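PDB 4MB7: endonuclease 8-like L720 from Acanthamoeba polyphaga mimivirus, which belongs to the endonuclease VIII-like proteins of the Fpg/Nei family, with a beta-sandwich, an H2TH domain and a bound zinc ion. Local coordinates for residues Ile8-Ile13 with Trp44-Lys49; Ser23-Ser28 with Phe88-Leu93; Gln186-Asp191 with Cys212-Lys217. One frame throughout, in Å; residues are numbered along the deposited sequence.

Contact 1 (Ile8-Ile13 with Trp44-Lys49); sequences ITYEKI and WWFAGK. With SO4 (sulfate ion), chain E; SO4 (sulfate ion), chain D; SO4 (sulfate ion), chain C.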
loop_
_atom_site.group_PDB
_atom_site.type_symbol
_atom_site.label_atom_id
_atom_site.label_comp_id
_atom_site.label_asym_id
_atom_site.label_seq_id
_atom_site.Cartn_x
_atom_site.Cartn_y
_atom_site.Cartn_z
ATOM N N ILE A 8 8.949 0.694 2.198
ATOM C CA ILE A 8 9.845 0.907 3.332
ATOM C C ILE A 8 9.785 -0.259 4.318
ATOM O O ILE A 8 10.818 -0.739 4.791
ATOM C CB ILE A 8 9.520 2.234 4.052
ATOM C CG1 ILE A 8 9.891 3.422 3.159
ATOM C CG2 ILE A 8 10.249 2.322 5.385
ATOM C CD1 ILE A 8 9.389 4.759 3.668
ATOM N N THR A 9 8.572 -0.712 4.618
ATOM C CA THR A 9 8.377 -1.851 5.509
ATOM C C THR A 9 9.001 -3.101 4.903
ATOM O O THR A 9 9.690 -3.859 5.587
ATOM C CB THR A 9 6.882 -2.102 5.777
ATOM O OG1 THR A 9 6.303 -0.938 6.375
ATOM C CG2 THR A 9 6.691 -3.296 6.713
ATOM N N TYR A 10 8.762 -3.297 3.610
ATOM C CA TYR A 10 9.341 -4.409 2.865
ATOM C C TYR A 10 10.869 -4.415 2.925
ATOM O O TYR A 10 11.484 -5.453 3.173
ATOM C CB TYR A 10 8.862 -4.366 1.409
ATOM C CG TYR A 10 9.743 -5.113 0.434
ATOM C CD1 TYR A 10 9.727 -6.499 0.374
ATOM C CD2 TYR A 10 10.577 -4.427 -0.442
ATOM C CE1 TYR A 10 10.530 -7.185 -0.522
ATOM C CE2 TYR A 10 11.380 -5.103 -1.341
ATOM C CZ TYR A 10 11.353 -6.481 -1.377
ATOM O OH TYR A 10 12.149 -7.158 -2.271
ATOM N N GLU A 11 11.475 -3.253 2.710
ATOM C CA GLU A 11 12.930 -3.143 2.730
ATOM C C GLU A 11 13.508 -3.425 4.116
ATOM O O GLU A 11 14.636 -3.897 4.239
ATOM C CB GLU A 11 13.375 -1.763 2.231
ATOM C CG GLU A 11 13.085 -1.527 0.751
ATOM C CD GLU A 11 13.437 -0.122 0.299
ATOM O OE1 GLU A 11 13.543 0.775 1.161
ATOM O OE2 GLU A 11 13.609 0.084 -0.921
ATOM N N LYS A 12 12.724 -3.149 5.154
ATOM C CA LYS A 12 13.175 -3.360 6.527
ATOM C C LYS A 12 13.142 -4.824 6.964
ATOM O O LYS A 12 13.928 -5.235 7.812
ATOM C CB LYS A 12 12.351 -2.517 7.507
ATOM C CG LYS A 12 12.708 -1.038 7.526
ATOM C CD LYS A 12 11.839 -0.281 8.520
ATOM C CE LYS A 12 12.184 1.199 8.552
ATOM N NZ LYS A 12 11.316 1.946 9.506
ATOM N N ILE A 13 12.236 -5.612 6.391
ATOM C CA ILE A 13 12.024 -6.974 6.878
ATOM C C ILE A 13 12.472 -8.074 5.917
ATOM O O ILE A 13 12.525 -9.245 6.294
ATOM C CB ILE A 13 10.544 -7.216 7.239
ATOM C CG1 ILE A 13 9.680 -7.184 5.977
ATOM C CG2 ILE A 13 10.063 -6.185 8.249
ATOM C CD1 ILE A 13 8.193 -7.169 6.255
ATOM N N TRP A 44 9.797 -12.438 0.233
ATOM C CA TRP A 44 8.893 -11.326 0.496
ATOM C C TRP A 44 8.678 -10.560 -0.804
ATOM O O TRP A 44 9.588 -10.453 -1.623
ATOM C CB TRP A 44 9.497 -10.345 1.504
ATOM C CG TRP A 44 9.673 -10.844 2.902
ATOM C CD1 TRP A 44 10.772 -11.470 3.417
ATOM C CD2 TRP A 44 8.744 -10.712 3.987
ATOM N NE1 TRP A 44 10.576 -11.754 4.747
ATOM C CE2 TRP A 44 9.339 -11.297 5.121
ATOM C CE3 TRP A 44 7.461 -10.165 4.104
ATOM C CZ2 TRP A 44 8.695 -11.352 6.358
ATOM C CZ3 TRP A 44 6.824 -10.221 5.331
ATOM C CH2 TRP A 44 7.443 -10.808 6.442
ATOM N N TRP A 45 7.476 -10.026 -0.989
ATOM C CA TRP A 45 7.243 -9.021 -2.019
ATOM C C TRP A 45 6.034 -8.171 -1.649
ATOM O O TRP A 45 5.301 -8.499 -0.717
ATOM C CB TRP A 45 7.099 -9.642 -3.420
ATOM C CG TRP A 45 5.812 -10.384 -3.686
ATOM C CD1 TRP A 45 4.743 -9.937 -4.411
ATOM C CD2 TRP A 45 5.478 -11.712 -3.261
ATOM N NE1 TRP A 45 3.760 -10.899 -4.450
ATOM C CE2 TRP A 45 4.187 -11.997 -3.753
ATOM C CE3 TRP A 45 6.142 -12.684 -2.503
ATOM C CZ2 TRP A 45 3.547 -13.213 -3.511
ATOM C CZ3 TRP A 45 5.504 -13.888 -2.265
ATOM C CH2 TRP A 45 4.221 -14.142 -2.768
ATOM N N PHE A 46 5.847 -7.065 -2.359
ATOM C CA PHE A 46 4.722 -6.184 -2.081
ATOM C C PHE A 46 4.128 -5.627 -3.367
ATOM O O PHE A 46 4.816 -5.496 -4.378
ATOM C CB PHE A 46 5.136 -5.043 -1.143
ATOM C CG PHE A 46 5.956 -3.970 -1.810
ATOM C CD1 PHE A 46 7.331 -4.098 -1.923
ATOM C CD2 PHE A 46 5.349 -2.828 -2.315
ATOM C CE1 PHE A 46 8.087 -3.111 -2.538
ATOM C CE2 PHE A 46 6.097 -1.841 -2.930
ATOM C CZ PHE A 46 7.466 -1.983 -3.043
ATOM N N ALA A 47 2.841 -5.308 -3.316
ATOM C CA ALA A 47 2.148 -4.711 -4.445
ATOM C C ALA A 47 1.028 -3.842 -3.902
ATOM O O ALA A 47 0.076 -4.345 -3.309
ATOM C CB ALA A 47 1.595 -5.788 -5.359
ATOM N N GLY A 48 1.148 -2.534 -4.095
ATOM C CA GLY A 48 0.183 -1.609 -3.535
ATOM C C GLY A 48 0.201 -1.644 -2.021
ATOM O O GLY A 48 1.252 -1.488 -1.400
ATOM N N LYS A 49 -0.964 -1.863 -1.421
ATOM C CA LYS A 49 -1.079 -1.862 0.033
ATOM C C LYS A 49 -0.957 -3.261 0.642
ATOM O O LYS A 49 -1.242 -3.458 1.824
ATOM C CB LYS A 49 -2.390 -1.196 0.461
ATOM C CG LYS A 49 -2.510 0.255 0.002
ATOM C CD LYS A 49 -3.834 0.870 0.415
ATOM C CE LYS A 49 -3.964 2.290 -0.116
ATOM N NZ LYS A 49 -5.329 2.842 0.100
HETATM S S SO4 E . -7.584 -0.524 0.520
HETATM O O1 SO4 E . -6.535 -1.524 0.344
HETATM O O2 SO4 E . -7.767 -0.258 1.944
HETATM O O3 SO4 E . -7.196 0.709 -0.160
HETATM O O4 SO4 E . -8.834 -1.019 -0.047
HETATM S S SO4 D . -5.687 5.281 2.930
HETATM O O1 SO4 D . -4.638 4.335 2.563
HETATM O O2 SO4 D . -6.477 4.730 4.028
HETATM O O3 SO4 D . -5.079 6.539 3.354
HETATM O O4 SO4 D . -6.556 5.517 1.781
HETATM S S SO4 C . 10.779 6.262 10.057
HETATM O O1 SO4 C . 12.146 6.808 10.143
HETATM O O2 SO4 C . 10.211 6.227 11.416
HETATM O O3 SO4 C . 9.968 7.163 9.213
HETATM O O4 SO4 C . 10.818 4.897 9.511
HETATM O O HOH W 1 12.289 -9.766 -2.560
#
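Tyr-10 and Ile-13 reach from the N-terminal helix of this Fpg/Nei-type fold onto strand 40-47, an outermost strand of one sheet of the beta-sandwich. The helix runs antiparallel to the strand, the two short axes 8.8 Å apart. Tyr-10 can be followed outward. With CG anti to the backbone N (chi1 159°), its CB already touches CD1 of Phe-46 at 3.7 Å. CG and CD2 meet the CD1-CE1 side of Phe-46, whose CD1 lies over one face of the Tyr-10 ring, with Tyr-10 CD2 3.5 Å from Phe-46 CE1; the two ring planes meet obliquely, at 48°. On the other flank, CD1 and CE1 pass CB of Trp-44, and the edge at CE1 faces Trp-44 O at 3.6 Å. The hydroxyl meets, in the ring plane, a water that donates to that same carbonyl; it is also hydrogen-bonded to Arg-14. Farther along the helix, Ile-13 crosses the indole of Trp-44 at about a right angle, while Trp-44 NE1 is held by Thr-16. This methyl contact is a CH-pi interaction: Ile-13 CD1 stands 3.7 Å from the centroid of the six-membered ring of Trp-44, 22° off the ring normal.

Contact 2 (Ser23-Ser28 with Phe88-Leu93); sequences SISGPS and FMIIQL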
loop_
_atom_site.group_PDB
_atom_site.type_symbol
_atom_site.label_atom_id
_atom_site.label_comp_id
_atom_site.label_asym_id
_atom_site.label_seq_id
_atom_site.Cartn_x
_atom_site.Cartn_y
_atom_site.Cartn_z
ATOM N N SER A 23 9.159 -20.195 16.539
ATOM C CA SER A 23 7.895 -20.067 17.249
ATOM C C SER A 23 7.029 -19.001 16.587
ATOM O O SER A 23 7.539 -18.080 15.952
ATOM C CB SER A 23 8.129 -19.733 18.727
ATOM O OG SER A 23 8.793 -18.493 18.877
ATOM N N ILE A 24 5.716 -19.140 16.735
ATOM C CA ILE A 24 4.764 -18.222 16.118
ATOM C C ILE A 24 3.460 -18.222 16.914
ATOM O O ILE A 24 3.001 -19.276 17.354
ATOM C CB ILE A 24 4.520 -18.589 14.631
ATOM C CG1 ILE A 24 3.482 -17.664 13.992
ATOM C CG2 ILE A 24 4.103 -20.046 14.493
ATOM C CD1 ILE A 24 3.404 -17.800 12.483
ATOM N N SER A 25 2.880 -17.043 17.122
ATOM C CA SER A 25 1.675 -16.929 17.941
ATOM C C SER A 25 0.896 -15.636 17.698
ATOM O O SER A 25 1.298 -14.798 16.895
ATOM C CB SER A 25 2.032 -17.039 19.425
ATOM O OG SER A 25 2.836 -15.944 19.833
ATOM N N GLY A 26 -0.214 -15.484 18.417
ATOM C CA GLY A 26 -1.075 -14.321 18.283
ATOM C C GLY A 26 -2.437 -14.700 17.730
ATOM O O GLY A 26 -2.579 -15.750 17.105
ATOM N N PRO A 27 -3.450 -13.849 17.962
ATOM C CA PRO A 27 -4.815 -14.123 17.491
ATOM C C PRO A 27 -4.911 -14.277 15.974
ATOM O O PRO A 27 -5.651 -15.138 15.500
ATOM C CB PRO A 27 -5.609 -12.894 17.961
ATOM C CG PRO A 27 -4.581 -11.848 18.266
ATOM C CD PRO A 27 -3.373 -12.595 18.731
ATOM N N SER A 28 -4.172 -13.463 15.226
ATOM C CA SER A 28 -4.198 -13.547 13.769
ATOM C C SER A 28 -3.565 -14.838 13.259
ATOM O O SER A 28 -3.922 -15.330 12.188
ATOM C CB SER A 28 -3.513 -12.333 13.135
ATOM O OG SER A 28 -4.277 -11.156 13.327
ATOM N N PHE A 88 -0.840 -8.528 16.864
ATOM C CA PHE A 88 -1.748 -9.507 16.275
ATOM C C PHE A 88 -1.042 -10.820 15.964
ATOM O O PHE A 88 -1.658 -11.883 15.989
ATOM C CB PHE A 88 -2.394 -8.957 14.999
ATOM C CG PHE A 88 -3.430 -7.898 15.248
ATOM C CD1 PHE A 88 -3.765 -7.523 16.540
ATOM C CD2 PHE A 88 -4.084 -7.290 14.186
ATOM C CE1 PHE A 88 -4.721 -6.549 16.768
ATOM C CE2 PHE A 88 -5.044 -6.317 14.409
ATOM C CZ PHE A 88 -5.361 -5.946 15.702
ATOM N N MET A 89 0.248 -10.739 15.658
ATOM C CA MET A 89 1.027 -11.928 15.330
ATOM C C MET A 89 2.496 -11.747 15.688
ATOM O O MET A 89 3.061 -10.668 15.509
ATOM C CB MET A 89 0.873 -12.290 13.847
ATOM C CG MET A 89 1.507 -13.622 13.461
ATOM S SD MET A 89 0.975 -14.230 11.843
ATOM C CE MET A 89 1.675 -12.998 10.753
ATOM N N ILE A 90 3.100 -12.812 16.202
ATOM C CA ILE A 90 4.496 -12.806 16.617
ATOM C C ILE A 90 5.223 -13.962 15.954
ATOM O O ILE A 90 4.824 -15.111 16.105
ATOM C CB ILE A 90 4.624 -13.002 18.139
ATOM C CG1 ILE A 90 3.771 -11.979 18.883
ATOM C CG2 ILE A 90 6.079 -12.903 18.569
ATOM C CD1 ILE A 90 4.117 -10.572 18.530
ATOM N N ILE A 91 6.286 -13.663 15.218
ATOM C CA ILE A 91 7.093 -14.715 14.614
ATOM C C ILE A 91 8.549 -14.607 15.038
ATOM O O ILE A 91 9.231 -13.639 14.703
ATOM C CB ILE A 91 7.022 -14.691 13.076
ATOM C CG1 ILE A 91 5.575 -14.834 12.601
ATOM C CG2 ILE A 91 7.884 -15.804 12.494
ATOM C CD1 ILE A 91 5.429 -14.934 11.094
ATOM N N GLN A 92 9.021 -15.601 15.784
ATOM C CA GLN A 92 10.435 -15.662 16.142
ATOM C C GLN A 92 11.190 -16.598 15.205
ATOM O O GLN A 92 10.778 -17.737 14.983
ATOM C CB GLN A 92 10.626 -16.101 17.595
ATOM C CG GLN A 92 12.094 -16.176 18.000
ATOM C CD GLN A 92 12.297 -16.251 19.498
ATOM O OE1 GLN A 92 11.345 -16.172 20.273
ATOM N NE2 GLN A 92 13.549 -16.400 19.913
ATOM N N LEU A 93 12.296 -16.109 14.657
ATOM C CA LEU A 93 13.089 -16.879 13.708
ATOM C C LEU A 93 14.293 -17.548 14.374
ATOM O O LEU A 93 14.554 -17.336 15.558
ATOM C CB LEU A 93 13.544 -15.981 12.560
ATOM C CG LEU A 93 12.382 -15.290 11.840
ATOM C CD1 LEU A 93 12.892 -14.282 10.832
ATOM C CD2 LEU A 93 11.491 -16.324 11.166
HETATM O O HOH W 2 6.764 -16.217 18.555
#
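Ile-24 and Ile-91 run alongside each other on one face of the sheet, as a non-hydrogen-bonded pair where strand 21-25 runs antiparallel to strand 89-93. Strand 21-25 is an outermost strand of this four-stranded sheet, and strand 98-102 flanks 89-93 on its other side. Because Ile-24 carries CG1 anti to its nitrogen (chi1 178°), the branch runs along its neighbour and ends with CD1 3.7 Å from Ile-91 CG1; Tyr-29 and Ile-37 also touch Ile-24. The side chains of Ser-23, Ser-25, Ile-90 and Gln-92 occupy the other sheet face. There Ser-23 OG rests against the aliphatic root of its partner, 3.3 Å from Gln-92 CB, and Ser-25 OG similarly faces CB of Ile-90. A water bonded to Ser-23 OG donates a weak bond to Ile-90 O.

Backbone bonds set this pairing: Ser-25 and Ile-90 are bonded in both directions, with Ile-90 N 2.8 Å from Ser-25 O. Gln-92 N likewise donates to Ser-23 O. The return bond from Ser-23 N to Gln-92 O is weak. Beyond the strand, Gly-26 occupies the N-cap position of helix 27-32, its CA close to Phe-88 O. Phe-88 O accepts from Ser-28 N at 3.1 Å, while Ser-28 OG lies close to Phe-88 CB and oblique to its ring. The chemistry therefore changes along the contact: main-chain bonds fix the strand register, one sheet face is apolar and the other mixed, and the last bond ties the first turn of helix 27-32 to the start of the neighbouring strand, 89-93.

Contact 3 (Gln186-Asp191 with Cys212-Lys217); sequences QEALYD and CNSLKK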
loop_
_atom_site.group_PDB
_atom_site.type_symbol
_atom_site.label_atom_id
_atom_site.label_comp_id
_atom_site.label_asym_id
_atom_site.label_seq_id
_atom_site.Cartn_x
_atom_site.Cartn_y
_atom_site.Cartn_z
ATOM N N GLN A 186 -5.010 13.624 -2.625
ATOM C CA GLN A 186 -5.391 15.025 -2.462
ATOM C C GLN A 186 -4.205 15.981 -2.596
ATOM O O GLN A 186 -4.367 17.115 -3.051
ATOM C CB GLN A 186 -6.147 15.251 -1.148
ATOM C CG GLN A 186 -5.369 14.936 0.115
ATOM C CD GLN A 186 -6.269 14.870 1.337
ATOM O OE1 GLN A 186 -6.403 15.842 2.079
ATOM N NE2 GLN A 186 -6.898 13.719 1.546
ATOM N N GLU A 187 -3.018 15.524 -2.208
ATOM C CA GLU A 187 -1.807 16.313 -2.403
ATOM C C GLU A 187 -1.507 16.463 -3.893
ATOM O O GLU A 187 -1.105 17.533 -4.353
ATOM C CB GLU A 187 -0.615 15.672 -1.691
ATOM C CG GLU A 187 -0.608 15.865 -0.183
ATOM C CD GLU A 187 -0.335 17.302 0.222
ATOM O OE1 GLU A 187 0.419 17.992 -0.495
ATOM O OE2 GLU A 187 -0.877 17.740 1.257
ATOM N N ALA A 188 -1.711 15.386 -4.644
ATOM C CA ALA A 188 -1.476 15.404 -6.083
ATOM C C ALA A 188 -2.498 16.287 -6.790
ATOM O O ALA A 188 -2.158 17.034 -7.708
ATOM C CB ALA A 188 -1.519 13.998 -6.644
ATOM N N LEU A 189 -3.751 16.195 -6.356
ATOM C CA LEU A 189 -4.823 16.978 -6.958
ATOM C C LEU A 189 -4.610 18.476 -6.763
ATOM O O LEU A 189 -4.903 19.270 -7.658
ATOM C CB LEU A 189 -6.186 16.545 -6.416
ATOM C CG LEU A 189 -6.735 15.251 -7.024
ATOM C CD1 LEU A 189 -8.002 14.808 -6.312
ATOM C CD2 LEU A 189 -6.987 15.422 -8.516
ATOM N N TYR A 190 -4.093 18.864 -5.600
ATOM C CA TYR A 190 -3.774 20.266 -5.366
ATOM C C TYR A 190 -2.580 20.706 -6.205
ATOM O O TYR A 190 -2.560 21.811 -6.740
ATOM C CB TYR A 190 -3.491 20.551 -3.890
ATOM C CG TYR A 190 -3.022 21.971 -3.680
ATOM C CD1 TYR A 190 -3.920 23.028 -3.735
ATOM C CD2 TYR A 190 -1.680 22.260 -3.464
ATOM C CE1 TYR A 190 -3.502 24.330 -3.565
ATOM C CE2 TYR A 190 -1.250 23.566 -3.292
ATOM C CZ TYR A 190 -2.169 24.595 -3.344
ATOM O OH TYR A 190 -1.760 25.898 -3.174
ATOM N N ASP A 191 -1.587 19.829 -6.304
ATOM C CA ASP A 191 -0.372 20.109 -7.062
ATOM C C ASP A 191 -0.693 20.359 -8.538
ATOM O O ASP A 191 0.008 21.110 -9.217
ATOM C CB ASP A 191 0.604 18.939 -6.923
ATOM C CG ASP A 191 2.013 19.292 -7.357
ATOM O OD1 ASP A 191 2.377 20.484 -7.300
ATOM O OD2 ASP A 191 2.762 18.369 -7.741
ATOM N N CYS A 212 -0.080 11.822 -12.787
ATOM C CA CYS A 212 0.830 10.699 -12.592
ATOM C C CYS A 212 2.226 11.169 -12.204
ATOM O O CYS A 212 2.870 10.573 -11.344
ATOM C CB CYS A 212 0.891 9.829 -13.848
ATOM S SG CYS A 212 -0.673 9.022 -14.247
ATOM N N ASN A 213 2.692 12.239 -12.841
ATOM C CA ASN A 213 3.989 12.811 -12.502
ATOM C C ASN A 213 3.995 13.365 -11.083
ATOM O O ASN A 213 4.971 13.213 -10.350
ATOM C CB ASN A 213 4.382 13.904 -13.498
ATOM C CG ASN A 213 4.726 13.348 -14.871
ATOM O OD1 ASN A 213 4.089 13.680 -15.867
ATOM N ND2 ASN A 213 5.745 12.502 -14.927
ATOM N N SER A 214 2.891 14.000 -10.703
ATOM C CA SER A 214 2.746 14.562 -9.367
ATOM C C SER A 214 2.745 13.469 -8.306
ATOM O O SER A 214 3.416 13.590 -7.283
ATOM C CB SER A 214 1.459 15.383 -9.270
ATOM O OG SER A 214 1.273 15.880 -7.956
ATOM N N LEU A 215 1.986 12.406 -8.559
ATOM C CA LEU A 215 1.914 11.276 -7.636
ATOM C C LEU A 215 3.293 10.678 -7.386
ATOM O O LEU A 215 3.691 10.473 -6.240
ATOM C CB LEU A 215 0.962 10.204 -8.172
ATOM C CG LEU A 215 -0.535 10.480 -8.036
ATOM C CD1 LEU A 215 -1.337 9.479 -8.852
ATOM C CD2 LEU A 215 -0.953 10.433 -6.572
ATOM N N LYS A 216 4.028 10.421 -8.463
ATOM C CA LYS A 216 5.349 9.819 -8.328
ATOM C C LYS A 216 6.336 10.767 -7.652
ATOM O O LYS A 216 7.208 10.323 -6.900
ATOM C CB LYS A 216 5.886 9.346 -9.681
ATOM C CG LYS A 216 7.085 8.418 -9.562
ATOM C CD LYS A 216 7.383 7.706 -10.869
ATOM C CE LYS A 216 8.472 6.658 -10.682
ATOM N NZ LYS A 216 8.821 5.976 -11.961
ATOM N N LYS A 217 6.188 12.066 -7.900
ATOM C CA LYS A 217 7.063 13.066 -7.294
ATOM C C LYS A 217 6.901 13.105 -5.776
ATOM O O LYS A 217 7.887 13.119 -5.040
ATOM C CB LYS A 217 6.785 14.448 -7.888
ATOM C CG LYS A 217 7.741 15.532 -7.418
ATOM C CD LYS A 217 7.064 16.500 -6.463
ATOM C CE LYS A 217 5.861 17.159 -7.111
ATOM N NZ LYS A 217 5.230 18.164 -6.212
#
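Asp-191 meets Ser-214 and Lys-217 where two helices of the H2TH (helix-two-turns-helix) domain pack, 182-191 against the long helix 205-230. The short axes approach to 8.8 Å at an angle of 128°, and the nearest CA atoms, those of Ala-188 and Ser-214, are 5.4 Å apart, so small residues sit where the backbones come closest.

Apolar packing is confined to the side of Ala-188. Ala-188 CB lies 3.6 Å from Leu-215 CD2, one branch of the leucine, and it also touches the serine hydroxyl. Ser-214 OG thus lies between Ala-188 and Asp-191, bordered by the backbone of the first and the carboxylate of the second.

Hydrogen bonding joins the middle of the interface. Ser-214 OG, anti to its own nitrogen (chi1 177°), projects across the gap and donates to Asp-191 OD2 at 2.9 Å. Asp-191 OD2 accepts with its anti lone pair, directed away from the other carboxylate oxygen.

The salt bridge between Lys-217 and Asp-191 lies at the partly exposed margin. Lys-217 comes from the opposite direction to Asp-191, its chain folded about its second and third torsions so that the ammonium turns back to the acid. Asp-191 OD1 has a separate salt bridge to Arg-240, so both oxygens have charged partners, an environment that would be expected to stabilise the carboxylate anion. Arg-240 thereby ties the end of helix 182-191 to the chain leading toward the zinc site of Cys-247, His-251, Cys-268 and Cys-271. The second donor to OD2 arrives out of plane: Lys-217 NZ stands 2.9 Å from Asp-191 OD2, 50° out of the carboxylate plane.

Contacts 1 and 2 belong to the sandwich half of the molecule and contact 3 to the helical half; contacts 2 and 3 lie on opposite sides of the chain centre, their centres about 38 Å apart. Contact 1 is the most central and is buried, joining helix to sheet mainly through aromatic and aliphatic packing. Contact 2, partly buried at a sheet margin, relies on main-chain pairing. Contact 3 is also buried but combines a small apolar patch with one carboxylate shared by a hydroxyl and an ammonium. No secondary-structure element is shared, although contacts 1 and 2 interleave along the sequence: helix 5-13 is followed by strand 21-25, and helix 27-32 by strand 40-47.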